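Local coordinates for protein 2-methyl-aconitate isomerase (PDB 5K87) that catalyses the cis-trans isomerization of 2-methyl-aconitate in the 2-methylcitrate cycle by which the bacterium degrades propionate, at residues L49-D57 / D64-E75. The protein carries 1 engineered substitution. Sequence-based numbering, arbitrary orientation. Where two conformers were deposited one is given.
Sequences LLRVIGSPD and DGMGGATSSTSE. Engineered in segment 64-75: Glu75 (natural residue Lys).
Val52 and Ile53, at the end of helix 43-53, hand their carbonyl oxygens to the loop that leads on to the substrate site, just where a Schellman motif closes the helix. Met66 N donates to Val52 O (2.8 Å, nearly straight at 163°) and Gly67 N to Ile53 O (2.9 Å), so both carbonyls find partners in the loop. Glycines suit this tight part: Gly54 takes the positive phi of the C-prime position, and its CA lies 3.8 Å from Gly65 CA, where a side chain on either residue would collide with the opposite backbone. Hydrophobic Val52 and Met66 add a lighter touch, CG1 against CG. Ile53 reaches across with both branches: with CG1 beside the backbone N (chi1 -72°), CG2 stands anti to that N and meets Ser74 OG at 3.4 Å, while CD1 approaches Glu75 O. Cutting Ile53 back to an alanine removes both branches and would probably leave a gap against Ser74 OG and the Glu75 backbone, so the turn into strand 75-81 would be less firmly packed. The same loop carries substrate-binding residues, and Ser71 and Ser72 hydrogen-bond a malonate ion bound in this structure; Glu75, beside it, is an engineered replacement for lysine. Ser74 OG is itself held by Val96 O. The looser, partly exposed side belongs to Arg51, modelled in two conformers, one of which reaches Asp64 from a CB pointing away. Their salt bridge is long, and Asp64 is gripped more strongly by Arg20 of the second subunit. The firmer link in that conformer is to the backbone: Arg51 NH1 donates to Asp64 O at 3.0 Å, the oxygen meeting the edge of the guanidinium group, 13° out of its plane.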
loop_
_atom_site.group_PDB
_atom_site.type_symbol
_atom_site.label_atom_id
_atom_site.label_comp_id
_atom_site.label_asym_id
_atom_site.label_seq_id
_atom_site.Cartn_x
_atom_site.Cartn_y
_atom_site.Cartn_z
ATOM N N LEU A 49 -4.223 8.920 14.943
ATOM C CA LEU A 49 -3.301 8.645 13.851
ATOM C C LEU A 49 -3.287 7.161 13.504
ATOM O O LEU A 49 -3.230 6.788 12.335
ATOM C CB LEU A 49 -1.899 9.134 14.199
ATOM C CG LEU A 49 -1.801 10.648 14.390
ATOM C CD1 LEU A 49 -0.414 11.065 14.794
ATOM C CD2 LEU A 49 -2.196 11.352 13.128
ATOM N N LEU A 50 -3.326 6.305 14.521
ATOM C CA LEU A 50 -3.429 4.871 14.282
ATOM C C LEU A 50 -4.648 4.538 13.432
ATOM O O LEU A 50 -4.548 3.782 12.451
ATOM C CB LEU A 50 -3.483 4.111 15.611
ATOM C CG LEU A 50 -2.145 3.960 16.339
ATOM C CD1 LEU A 50 -2.385 3.659 17.815
ATOM C CD2 LEU A 50 -1.310 2.854 15.716
ATOM N N ARG A 51 -5.792 5.105 13.773
ATOM C CA ARG A 51 -7.011 4.783 13.060
ATOM C C ARG A 51 -7.012 5.363 11.650
ATOM O O ARG A 51 -7.519 4.739 10.727
ATOM C CB ARG A 51 -8.221 5.274 13.852
ATOM C CG ARG A 51 -9.525 4.666 13.404
ATOM C CD ARG A 51 -9.527 3.152 13.576
ATOM N NE ARG A 51 -10.697 2.581 12.927
ATOM C CZ ARG A 51 -10.767 2.321 11.628
ATOM N NH1 ARG A 51 -9.718 2.565 10.842
ATOM N NH2 ARG A 51 -11.870 1.802 11.120
ATOM N N VAL A 52 -6.445 6.555 11.481
ATOM C CA VAL A 52 -6.345 7.130 10.136
ATOM C C VAL A 52 -5.541 6.199 9.221
ATOM O O VAL A 52 -5.915 5.945 8.079
ATOM C CB VAL A 52 -5.707 8.532 10.153
ATOM C CG1 VAL A 52 -5.346 8.983 8.740
ATOM C CG2 VAL A 52 -6.645 9.539 10.824
ATOM N N ILE A 53 -4.429 5.683 9.740
ATOM C CA ILE A 53 -3.525 4.847 8.962
ATOM C C ILE A 53 -4.041 3.405 8.781
ATOM O O ILE A 53 -3.730 2.757 7.786
ATOM C CB ILE A 53 -2.119 4.898 9.604
ATOM C CG1 ILE A 53 -1.473 6.262 9.362
ATOM C CG2 ILE A 53 -1.227 3.761 9.134
ATOM C CD1 ILE A 53 -1.113 6.534 7.894
ATOM N N GLY A 54 -4.822 2.916 9.743
ATOM C CA GLY A 54 -5.399 1.580 9.667
ATOM C C GLY A 54 -4.699 0.571 10.566
ATOM O O GLY A 54 -4.719 -0.632 10.288
ATOM N N SER A 55 -4.098 1.055 11.649
ATOM C CA SER A 55 -3.343 0.242 12.603
ATOM C C SER A 55 -4.013 0.236 13.970
ATOM O O SER A 55 -4.806 1.120 14.273
ATOM C CB SER A 55 -1.939 0.823 12.755
ATOM O OG SER A 55 -1.169 0.600 11.598
ATOM N N PRO A 56 -3.690 -0.763 14.812
ATOM C CA PRO A 56 -2.868 -1.938 14.511
ATOM C C PRO A 56 -3.641 -2.901 13.632
ATOM O O PRO A 56 -4.861 -3.021 13.772
ATOM C CB PRO A 56 -2.628 -2.554 15.894
ATOM C CG PRO A 56 -3.819 -2.186 16.675
ATOM C CD PRO A 56 -4.234 -0.811 16.182
ATOM N N ASP A 57 -2.937 -3.559 12.728
ATOM C CA ASP A 57 -3.591 -4.446 11.781
ATOM C C ASP A 57 -2.958 -5.830 11.787
ATOM O O ASP A 57 -1.881 -6.013 11.233
ATOM C CB ASP A 57 -3.515 -3.875 10.369
ATOM C CG ASP A 57 -4.222 -4.753 9.364
ATOM O OD1 ASP A 57 -5.089 -5.548 9.786
ATOM O OD2 ASP A 57 -3.927 -4.639 8.161
ATOM N N ASP A 64 -7.923 -1.000 5.916
ATOM C CA ASP A 64 -8.933 -0.195 6.592
ATOM C C ASP A 64 -8.362 1.141 7.065
ATOM O O ASP A 64 -8.758 1.663 8.098
ATOM C CB ASP A 64 -9.534 -0.981 7.753
ATOM C CG ASP A 64 -10.952 -0.574 8.080
ATOM O OD1 ASP A 64 -11.561 0.255 7.368
ATOM O OD2 ASP A 64 -11.462 -1.168 9.067
ATOM N N GLY A 65 -7.442 1.705 6.288
ATOM C CA GLY A 65 -6.952 3.049 6.539
ATOM C C GLY A 65 -6.102 3.558 5.395
ATOM O O GLY A 65 -6.054 2.961 4.313
ATOM N N MET A 66 -5.405 4.658 5.647
ATOM C CA MET A 66 -4.617 5.311 4.614
ATOM C C MET A 66 -3.239 4.704 4.404
ATOM O O MET A 66 -2.554 5.053 3.441
ATOM C CB MET A 66 -4.420 6.779 4.977
ATOM C CG MET A 66 -5.700 7.576 5.035
ATOM S SD MET A 66 -6.611 7.627 3.488
ATOM C CE MET A 66 -5.457 8.446 2.392
ATOM N N GLY A 67 -2.799 3.819 5.292
ATOM C CA GLY A 67 -1.466 3.262 5.171
ATOM C C GLY A 67 -1.350 2.296 4.011
ATOM O O GLY A 67 -2.350 1.770 3.513
ATOM N N GLY A 68 -0.112 2.047 3.597
ATOM C CA GLY A 68 0.163 1.151 2.490
ATOM C C GLY A 68 0.893 -0.107 2.913
ATOM O O GLY A 68 1.439 -0.826 2.069
ATOM N N ALA A 69 0.893 -0.378 4.215
ATOM C CA ALA A 69 1.427 -1.625 4.763
ATOM C C ALA A 69 2.939 -1.785 4.587
ATOM O O ALA A 69 3.446 -2.906 4.543
ATOM C CB ALA A 69 0.677 -2.839 4.191
ATOM N N THR A 70 3.651 -0.667 4.502
ATOM C CA THR A 70 5.104 -0.661 4.532
ATOM C C THR A 70 5.523 0.505 5.412
ATOM O O THR A 70 4.745 1.445 5.629
ATOM C CB THR A 70 5.733 -0.482 3.140
ATOM O OG1 THR A 70 5.482 0.851 2.676
ATOM C CG2 THR A 70 5.180 -1.492 2.139
ATOM N N SER A 71 6.753 0.466 5.911
ATOM C CA SER A 71 7.215 1.539 6.779
ATOM C C SER A 71 7.196 2.887 6.049
ATOM O O SER A 71 6.904 3.924 6.660
ATOM C CB SER A 71 8.608 1.232 7.345
ATOM O OG SER A 71 9.600 1.262 6.343
ATOM N N SER A 72 7.474 2.870 4.748
ATOM C CA SER A 72 7.542 4.125 4.007
ATOM C C SER A 72 6.167 4.643 3.589
ATOM O O SER A 72 6.067 5.716 2.994
ATOM C CB SER A 72 8.471 3.996 2.799
ATOM O OG SER A 72 8.117 2.880 2.010
ATOM N N THR A 73 5.115 3.899 3.924
ATOM C CA THR A 73 3.741 4.324 3.663
ATOM C C THR A 73 2.858 4.198 4.900
ATOM O O THR A 73 1.636 4.108 4.771
ATOM C CB THR A 73 3.082 3.526 2.516
ATOM O OG1 THR A 73 3.016 2.139 2.865
ATOM C CG2 THR A 73 3.854 3.683 1.220
ATOM N N SER A 74 3.453 4.195 6.092
ATOM C CA SER A 74 2.685 4.150 7.335
ATOM C C SER A 74 3.192 5.299 8.198
ATOM O O SER A 74 3.836 5.105 9.229
ATOM C CB SER A 74 2.851 2.788 8.017
ATOM O OG SER A 74 1.936 2.617 9.101
ATOM N N GLU A 75 2.906 6.512 7.720
ATOM C CA GLU A 75 3.598 7.729 8.134
ATOM C C GLU A 75 2.616 8.866 8.325
ATOM O O GLU A 75 1.712 9.068 7.498
ATOM C CB GLU A 75 4.657 8.137 7.094
ATOM C CG GLU A 75 5.777 7.116 6.953
ATOM C CD GLU A 75 7.000 7.617 6.212
ATOM O OE1 GLU A 75 6.970 8.689 5.588
ATOM O OE2 GLU A 75 8.032 6.920 6.265
#